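Local coordinates for cupin 2 conserved barrel domain protein (Leptotrichia buccalis, PDB 3RNS), which is of unknown function but belongs to the cupin superfamily and folds into two antiparallel beta-barrels within one chain, at residues N36-L41 and L103-E108; L56-Y61 and I87-N92. All coordinates share one frame; numbering follows the deposited sequence.

Contact 1 of 2, residues N36-L41 and L103-E108. With ACT (acetate ion), chain B.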
ATOM      1  N   ASN A  36      -5.349  -5.262  15.787  1.00 49.69           N
ATOM      2  CA  ASN A  36      -4.682  -6.438  15.191  0.60 49.33           C
ATOM      3  C   ASN A  36      -4.197  -6.280  13.758  1.00 46.99           C
ATOM      4  O   ASN A  36      -3.885  -7.266  13.101  1.00 47.32           O
ATOM      5  CB  ASN A  36      -5.549  -7.700  15.299  0.60 52.16           C
ATOM      6  CG  ASN A  36      -4.724  -8.997  15.182  0.60 53.92           C
ATOM      7  OD1 ASN A  36      -3.694  -9.156  15.842  0.60 54.34           O
ATOM      8  ND2 ASN A  36      -5.177  -9.916  14.332  0.60 56.21           N
ATOM      9  N   SER A  37      -4.050  -5.039  13.292  1.00 43.18           N
ATOM     10  CA  SER A  37      -3.372  -4.810  12.033  1.00 40.71           C
ATOM     11  C   SER A  37      -2.866  -3.345  11.982  1.00 37.92           C
ATOM     12  O   SER A  37      -3.298  -2.487  12.747  1.00 37.23           O
ATOM     13  CB  SER A  37      -4.301  -5.119  10.844  1.00 40.03           C
ATOM     14  OG  SER A  37      -5.485  -4.314  10.902  1.00 39.97           O
ATOM     15  N   TYR A  38      -1.941  -3.082  11.097  1.00 35.68           N
ATOM     16  CA  TYR A  38      -1.371  -1.737  10.964  1.00 33.76           C
ATOM     17  C   TYR A  38      -0.768  -1.562   9.611  1.00 31.66           C
ATOM     18  O   TYR A  38      -0.534  -2.530   8.863  1.00 31.71           O
ATOM     19  CB  TYR A  38      -0.278  -1.513  12.019  1.00 34.37           C
ATOM     20  CG  TYR A  38       0.936  -2.388  11.826  1.00 34.90           C
ATOM     21  CD1 TYR A  38       0.994  -3.677  12.356  1.00 40.09           C
ATOM     22  CD2 TYR A  38       2.020  -1.939  11.102  1.00 35.34           C
ATOM     23  CE1 TYR A  38       2.110  -4.481  12.167  1.00 40.17           C
ATOM     24  CE2 TYR A  38       3.134  -2.739  10.895  1.00 36.27           C
ATOM     25  CZ  TYR A  38       3.168  -4.005  11.413  1.00 39.95           C
ATOM     26  OH  TYR A  38       4.285  -4.815  11.184  1.00 41.53           O
ATOM     27  N   ILE A  39      -0.467  -0.313   9.308  1.00 30.24           N
ATOM     28  CA  ILE A  39       0.243   0.035   8.104  1.00 29.16           C
ATOM     29  C   ILE A  39       1.355   0.994   8.533  1.00 29.08           C
ATOM     30  O   ILE A  39       1.061   1.971   9.236  1.00 29.08           O
ATOM     31  CB  ILE A  39      -0.617   0.805   7.071  1.00 28.78           C
ATOM     32  CG1 ILE A  39      -1.862   0.023   6.610  1.00 30.36           C
ATOM     33  CG2 ILE A  39       0.212   1.097   5.830  1.00 27.62           C
ATOM     34  CD1 ILE A  39      -2.791   0.838   5.578  1.00 26.72           C
ATOM     35  N   SER A  40       2.591   0.695   8.124  1.00 28.01           N
ATOM     36  CA  SER A  40       3.733   1.552   8.386  1.00 28.68           C
ATOM     37  C   SER A  40       4.474   1.811   7.103  1.00 28.48           C
ATOM     38  O   SER A  40       4.357   1.010   6.167  1.00 29.47           O
ATOM     39  CB  SER A  40       4.678   0.893   9.403  1.00 29.52           C
ATOM     40  OG  SER A  40       4.076   0.956  10.667  1.00 29.11           O
ATOM     41  N   LEU A  41       5.226   2.919   7.080  1.00 27.69           N
ATOM     42  CA  LEU A  41       6.186   3.233   6.046  1.00 28.29           C
ATOM     43  C   LEU A  41       7.638   3.148   6.554  1.00 28.94           C
ATOM     44  O   LEU A  41       7.937   3.483   7.706  1.00 29.90           O
ATOM     45  CB  LEU A  41       5.925   4.638   5.499  1.00 27.87           C
ATOM     46  CG  LEU A  41       4.527   5.006   5.043  1.00 28.88           C
ATOM     47  CD1 LEU A  41       4.644   6.416   4.660  1.00 32.63           C
ATOM     48  CD2 LEU A  41       4.088   4.128   3.801  1.00 25.25           C
ATOM     49  N   LEU A 103       9.302   1.379   1.524  1.00 27.39           N
ATOM     50  CA  LEU A 103       8.356   0.265   1.609  1.00 27.25           C
ATOM     51  C   LEU A 103       7.156   0.689   2.386  1.00 27.66           C
ATOM     52  O   LEU A 103       7.295   1.420   3.409  1.00 28.57           O
ATOM     53  CB  LEU A 103       9.012  -0.888   2.341  1.00 28.84           C
ATOM     54  CG  LEU A 103      10.253  -1.582   1.771  1.00 30.27           C
ATOM     55  CD1 LEU A 103      10.802  -2.537   2.782  1.00 31.14           C
ATOM     56  CD2 LEU A 103       9.938  -2.286   0.437  1.00 30.55           C
ATOM     57  N   ILE A 104       5.973   0.248   1.951  1.00 28.44           N
ATOM     58  CA  ILE A 104       4.810   0.208   2.809  1.00 28.39           C
ATOM     59  C   ILE A 104       4.801  -1.185   3.445  1.00 29.32           C
ATOM     60  O   ILE A 104       4.882  -2.184   2.733  1.00 29.39           O
ATOM     61  CB  ILE A 104       3.457   0.387   2.036  1.00 27.93           C
ATOM     62  CG1 ILE A 104       3.460   1.630   1.148  1.00 28.27           C
ATOM     63  CG2 ILE A 104       2.301   0.423   3.047  1.00 26.43           C
ATOM     64  CD1 ILE A 104       2.161   1.851   0.353  1.00 29.62           C
ATOM     65  N   GLU A 105       4.690  -1.268   4.774  1.00 29.07           N
ATOM     66  CA  GLU A 105       4.626  -2.518   5.481  1.00 29.98           C
ATOM     67  C   GLU A 105       3.216  -2.645   6.071  1.00 30.47           C
ATOM     68  O   GLU A 105       2.782  -1.783   6.801  1.00 30.33           O
ATOM     69  CB  GLU A 105       5.663  -2.585   6.629  1.00 31.48           C
ATOM     70  CG  GLU A 105       5.599  -3.887   7.443  1.00 32.64           C
ATOM     71  CD  GLU A 105       6.548  -3.899   8.652  1.00 36.16           C
ATOM     72  OE1 GLU A 105       6.084  -3.635   9.782  1.00 40.20           O
ATOM     73  OE2 GLU A 105       7.757  -4.186   8.484  1.00 36.87           O
ATOM     74  N   ILE A 106       2.539  -3.738   5.777  1.00 31.41           N
ATOM     75  CA  ILE A 106       1.193  -3.993   6.262  1.00 32.46           C
ATOM     76  C   ILE A 106       1.342  -5.242   7.100  1.00 35.63           C
ATOM     77  O   ILE A 106       1.879  -6.222   6.627  1.00 36.53           O
ATOM     78  CB  ILE A 106       0.175  -4.227   5.124  1.00 32.72           C
ATOM     79  CG1 ILE A 106       0.197  -3.089   4.106  1.00 30.54           C
ATOM     80  CG2 ILE A 106      -1.223  -4.329   5.665  1.00 32.08           C
ATOM     81  CD1 ILE A 106       1.141  -3.306   2.928  1.00 32.48           C
ATOM     82  N   GLY A 107       0.938  -5.177   8.348  1.00 36.76           N
ATOM     83  CA  GLY A 107       1.053  -6.297   9.213  1.00 41.02           C
ATOM     84  C   GLY A 107      -0.208  -6.667   9.935  1.00 44.69           C
ATOM     85  O   GLY A 107      -1.020  -5.799  10.223  1.00 44.16           O
ATOM     86  N   GLU A 108      -0.373  -7.979  10.178  1.00 48.46           N
ATOM     87  CA  GLU A 108      -1.327  -8.528  11.152  0.60 51.80           C
ATOM     88  C   GLU A 108      -0.553  -8.726  12.442  1.00 53.90           C
ATOM     89  O   GLU A 108       0.535  -9.316  12.417  1.00 54.76           O
ATOM     90  CB  GLU A 108      -1.851  -9.901  10.731  0.60 53.09           C
ATOM     91  CG  GLU A 108      -2.943  -9.932   9.649  0.60 54.95           C
ATOM     92  CD  GLU A 108      -3.973 -11.048   9.907  0.60 60.79           C
ATOM     93  OE1 GLU A 108      -3.563 -12.230  10.069  0.60 64.85           O
ATOM     94  OE2 GLU A 108      -5.192 -10.746   9.981  0.60 63.21           O
TER
HETATM   95  C   ACT B 501       6.654   0.219  12.992  1.00 64.88           C
HETATM   96  O   ACT B 501       7.488   0.204  13.949  1.00 65.76           O
HETATM   97  OXT ACT B 501       6.214   1.343  12.684  1.00 64.35           O
HETATM   98  CH3 ACT B 501       6.237  -1.031  12.280  1.00 63.72           C

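Contact 2 of 2, residues L56-Y61 and I87-N92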
ATOM      1  N   LEU A  56       4.536 -13.127  14.726  1.00 75.15           N
ATOM      2  CA  LEU A  56       3.287 -13.821  15.116  1.00 74.84           C
ATOM      3  C   LEU A  56       2.187 -13.722  14.030  1.00 71.18           C
ATOM      4  O   LEU A  56       1.271 -14.556  13.995  1.00 72.86           O
ATOM      5  CB  LEU A  56       2.746 -13.314  16.472  1.00 76.20           C
ATOM      6  CG  LEU A  56       2.845 -14.234  17.708  1.00 79.99           C
ATOM      7  CD1 LEU A  56       2.639 -13.427  19.008  1.00 80.89           C
ATOM      8  CD2 LEU A  56       1.854 -15.435  17.642  1.00 82.47           C
ATOM      9  N   GLY A  57       2.268 -12.700  13.172  1.00 65.17           N
ATOM     10  CA  GLY A  57       1.365 -12.574  12.021  1.00 61.07           C
ATOM     11  C   GLY A  57       2.089 -12.304  10.712  1.00 56.47           C
ATOM     12  O   GLY A  57       3.307 -12.032  10.696  1.00 55.62           O
ATOM     13  N   ASN A  58       1.329 -12.352   9.612  1.00 52.85           N
ATOM     14  CA  ASN A  58       1.867 -12.143   8.278  0.60 49.97           C
ATOM     15  C   ASN A  58       2.294 -10.692   8.056  1.00 47.15           C
ATOM     16  O   ASN A  58       1.766  -9.766   8.697  1.00 45.58           O
ATOM     17  CB  ASN A  58       0.850 -12.557   7.212  0.60 49.68           C
ATOM     18  CG  ASN A  58       0.329 -13.986   7.412  0.60 52.50           C
ATOM     19  OD1 ASN A  58       1.096 -14.942   7.384  0.60 50.91           O
ATOM     20  ND2 ASN A  58      -0.977 -14.120   7.630  0.60 53.59           N
ATOM     21  N   ARG A  59       3.251 -10.515   7.157  1.00 44.47           N
ATOM     22  CA  ARG A  59       3.697  -9.199   6.745  1.00 42.94           C
ATOM     23  C   ARG A  59       3.650  -9.123   5.223  1.00 41.32           C
ATOM     24  O   ARG A  59       3.969 -10.110   4.527  1.00 42.32           O
ATOM     25  CB  ARG A  59       5.123  -8.955   7.192  1.00 43.37           C
ATOM     26  CG  ARG A  59       5.361  -9.022   8.697  1.00 46.89           C
ATOM     27  CD  ARG A  59       4.981  -7.721   9.371  1.00 48.88           C
ATOM     28  NE  ARG A  59       5.162  -7.741  10.829  1.00 51.32           N
ATOM     29  CZ  ARG A  59       4.269  -8.217  11.703  1.00 55.06           C
ATOM     30  NH1 ARG A  59       3.139  -8.787  11.294  1.00 56.76           N
ATOM     31  NH2 ARG A  59       4.513  -8.145  13.004  1.00 58.28           N
ATOM     32  N   TYR A  60       3.240  -7.967   4.727  1.00 38.04           N
ATOM     33  CA  TYR A  60       3.159  -7.677   3.319  1.00 36.41           C
ATOM     34  C   TYR A  60       3.888  -6.352   3.096  1.00 35.23           C
ATOM     35  O   TYR A  60       3.811  -5.447   3.928  1.00 34.48           O
ATOM     36  CB  TYR A  60       1.697  -7.520   2.877  1.00 36.42           C
ATOM     37  CG  TYR A  60       0.839  -8.675   3.296  1.00 37.32           C
ATOM     38  CD1 TYR A  60       0.665  -9.753   2.473  1.00 39.80           C
ATOM     39  CD2 TYR A  60       0.211  -8.680   4.528  1.00 37.91           C
ATOM     40  CE1 TYR A  60      -0.092 -10.873   2.887  1.00 41.26           C
ATOM     41  CE2 TYR A  60      -0.552  -9.770   4.948  1.00 42.31           C
ATOM     42  CZ  TYR A  60      -0.690 -10.865   4.121  1.00 42.71           C
ATOM     43  OH  TYR A  60      -1.469 -11.937   4.523  1.00 47.28           O
ATOM     44  N   TYR A  61       4.567  -6.250   1.962  1.00 34.65           N
ATOM     45  CA  TYR A  61       5.360  -5.109   1.594  1.00 33.24           C
ATOM     46  C   TYR A  61       4.996  -4.678   0.216  1.00 33.06           C
ATOM     47  O   TYR A  61       4.898  -5.542  -0.689  1.00 33.08           O
ATOM     48  CB  TYR A  61       6.842  -5.486   1.601  1.00 33.61           C
ATOM     49  CG  TYR A  61       7.349  -5.702   3.006  1.00 33.94           C
ATOM     50  CD1 TYR A  61       7.664  -4.623   3.805  1.00 34.99           C
ATOM     51  CD2 TYR A  61       7.446  -6.983   3.555  1.00 37.03           C
ATOM     52  CE1 TYR A  61       8.105  -4.776   5.092  1.00 35.49           C
ATOM     53  CE2 TYR A  61       7.889  -7.154   4.856  1.00 36.95           C
ATOM     54  CZ  TYR A  61       8.215  -6.036   5.609  1.00 37.26           C
ATOM     55  OH  TYR A  61       8.612  -6.144   6.903  1.00 36.92           O
ATOM     56  N   ILE A  87       5.154 -12.149   3.293  1.00 49.55           N
ATOM     57  CA  ILE A  87       6.014 -12.964   4.163  1.00 51.84           C
ATOM     58  C   ILE A  87       5.112 -13.571   5.227  1.00 54.01           C
ATOM     59  O   ILE A  87       4.533 -12.867   6.052  1.00 52.93           O
ATOM     60  CB  ILE A  87       7.140 -12.105   4.798  1.00 50.98           C
ATOM     61  CG1 ILE A  87       7.914 -11.380   3.682  1.00 49.62           C
ATOM     62  CG2 ILE A  87       8.054 -12.960   5.643  1.00 52.36           C
ATOM     63  CD1 ILE A  87       9.191 -10.740   4.067  1.00 48.67           C
ATOM     64  N   THR A  88       4.947 -14.889   5.174  1.00 57.73           N
ATOM     65  CA  THR A  88       4.055 -15.578   6.114  1.00 60.22           C
ATOM     66  C   THR A  88       4.635 -15.600   7.562  1.00 61.56           C
ATOM     67  O   THR A  88       5.837 -15.465   7.771  1.00 60.84           O
ATOM     68  CB  THR A  88       3.679 -17.013   5.586  1.00 62.51           C
ATOM     69  OG1 THR A  88       4.866 -17.756   5.291  1.00 65.07           O
ATOM     70  CG2 THR A  88       2.855 -16.911   4.301  1.00 61.57           C
ATOM     71  N   ALA A  89       3.741 -15.742   8.540  1.00 63.30           N
ATOM     72  CA  ALA A  89       4.085 -15.855   9.961  1.00 65.19           C
ATOM     73  C   ALA A  89       5.124 -16.954  10.244  1.00 67.59           C
ATOM     74  O   ALA A  89       5.239 -17.926   9.496  1.00 67.89           O
ATOM     75  CB  ALA A  89       2.807 -16.124  10.787  1.00 66.10           C
ATOM     76  N   ASN A  90       5.878 -16.750  11.329  1.00 69.04           N
ATOM     77  CA  ASN A  90       6.862 -17.719  11.835  0.60 71.60           C
ATOM     78  C   ASN A  90       8.141 -17.797  10.972  1.00 71.16           C
ATOM     79  O   ASN A  90       8.851 -18.822  10.956  1.00 73.42           O
ATOM     80  CB  ASN A  90       6.209 -19.105  12.037  0.60 74.52           C
ATOM     81  CG  ASN A  90       4.934 -19.035  12.883  0.60 75.22           C
ATOM     82  OD1 ASN A  90       4.928 -18.427  13.961  0.60 73.87           O
ATOM     83  ND2 ASN A  90       3.852 -19.644  12.390  0.60 74.93           N
ATOM     84  N   HIS A  91       8.457 -16.697  10.281  1.00 68.60           N
ATOM     85  CA  HIS A  91       9.673 -16.630   9.465  1.00 68.00           C
ATOM     86  C   HIS A  91      10.580 -15.484   9.867  1.00 65.91           C
ATOM     87  O   HIS A  91      10.146 -14.316   9.935  1.00 64.65           O
ATOM     88  CB  HIS A  91       9.325 -16.527   7.984  1.00 67.42           C
ATOM     89  CG  HIS A  91       8.795 -17.805   7.407  1.00 71.30           C
ATOM     90  ND1 HIS A  91       7.451 -18.021   7.186  1.00 74.52           N
ATOM     91  CD2 HIS A  91       9.427 -18.942   7.028  1.00 74.83           C
ATOM     92  CE1 HIS A  91       7.279 -19.236   6.692  1.00 77.18           C
ATOM     93  NE2 HIS A  91       8.463 -19.815   6.587  1.00 77.40           N
ATOM     94  N   ASN A  92      11.836 -15.823  10.148  1.00 65.72           N
ATOM     95  CA  ASN A  92      12.885 -14.831  10.266  1.00 63.93           C
ATOM     96  C   ASN A  92      13.151 -14.315   8.885  1.00 61.35           C
ATOM     97  O   ASN A  92      13.130 -15.088   7.904  1.00 62.39           O
ATOM     98  CB  ASN A  92      14.192 -15.417  10.786  1.00 66.31           C
ATOM     99  CG  ASN A  92      14.131 -15.756  12.249  1.00 69.96           C
ATOM    100  OD1 ASN A  92      13.813 -14.908  13.080  1.00 73.06           O
ATOM    101  ND2 ASN A  92      14.443 -16.999  12.580  1.00 74.81           N
TER

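Contact 1 of 2, residues N36-L41 and L103-E108
Strands 37-41 and 103-108 lie side by side as antiparallel neighbours deep in a six-stranded sheet, their axes running at 162° to each other. Two hydrogen-bonded pairs form the ladder, Tyr38 with Gly107 and Ser40 with Glu105. The second is straight and short: Ser40 N gives its hydrogen to Glu105 O at 2.8 Å, and Glu105 N returns one to Ser40 O at 2.7 Å. On the face carrying these residues, Tyr38 does most of the touching. Its CG sits between the backbone N and the carbonyl carbon (chi1 66°), which swings the ring across onto the partner strand. There it lies over Gly107, whose CA is 4.0 Å from the ring centroid in a CH-pi contact. The phenol Tyr38 OH then donates to Glu105 OE1 at 2.6 Å, coming from above the carboxylate plane, which stands 72° from the ring. Glu105 reaches it with an extended chain, and its other oxygen, OE2, is bonded to Tyr61 OH, so both ends of the carboxylate are gripped. This face looks into the first cupin barrel, and an acetate, probably from the crystallisation liquor, sits there with OXT 3.0 Å from the donor Ser40 OG and its methyl group beside Tyr38 and Glu105. On the other face Ile39, Leu41, Ile104 and Ile106 make an apolar patch. Ile39 CG2 meets Ile104 CG2 at 3.5 Å, and Leu41 CD2 lies 3.7 Å from Ile104 CG1, while Ile39 and Ile106 press on Ile223 of strand 218-225, in the six-stranded sheet of the second barrel.

Contact 2 of 2, residues L56-Y61 and I87-N92
Arg59 and Ile87 form an antiparallel hydrogen-bonded pair where strand 59-65 begins and strand 83-87 ends. Arg59 N points almost perfectly at Ile87 O (2.9 Å, 177° at the hydrogen), and Ile87 N gives its hydrogen to Arg59 O at 2.7 Å. Just before this pair, Asn58 carries the contact on into the loop. Its CB passes 3.9 Å from Ile87 O. CG lies anti to the carbonyl carbon (chi1 -53°), which directs the amide along the opposite backbone. At the tip, OD1 accepts the N-H of Ala89 at 3.0 Å, with the donor tilted 29° from the carbonyl plane, and it also lies 3.3 Å from Thr88 CA. Asn58 is modelled in two conformers, so this bond may be made only part of the time. Ala89 answers with its methyl group, CB resting 3.9 Å from Leu56 O and against Gly57. On the far side of the pair, Ile87 CD1 comes within 3.9 Å of Tyr61 CE2, their side chains crossing at a slant, and the isoleucine goes on to pack against Ile70, Ile72 and Tyr93 in the cupin barrel. Arg59 bends back at chi2, and its NH1 donates to Asn58 O at 3.1 Å as well as to Glu108 O on the next strand. Between these two segments, then, the Asn58 amide oxygen takes the place of a main-chain acceptor for Ala89 N, and the Ala89 methyl adds a packing contact; Asn90 is tied separately to Met55. The chemistry changes at the end of strand 83-87, where Ile87 packs inward and the chain turns out into a partly exposed loop.

How the contacts relate
Both contacts belong to the same six-stranded sheet, their centres about 11 Å apart. Part of the order across it is 37-44, 101-108, 59-65, 83-87; the bond from Ile106 N to Tyr60 O, 2.8 Å long, is one instance of the pairing between 101-108 and 59-65. Contact 2 lies wholly within the chain span that contact 1 brings together: residues 56-61 and 87-92 both fall between 41 and 103. Contact 1 is the more buried, nearer the chain's centre; contact 2 lies further out, where strand 59-65 begins and the wall of the first cupin barrel gives way to loops. Strand 59-65 ties the two together.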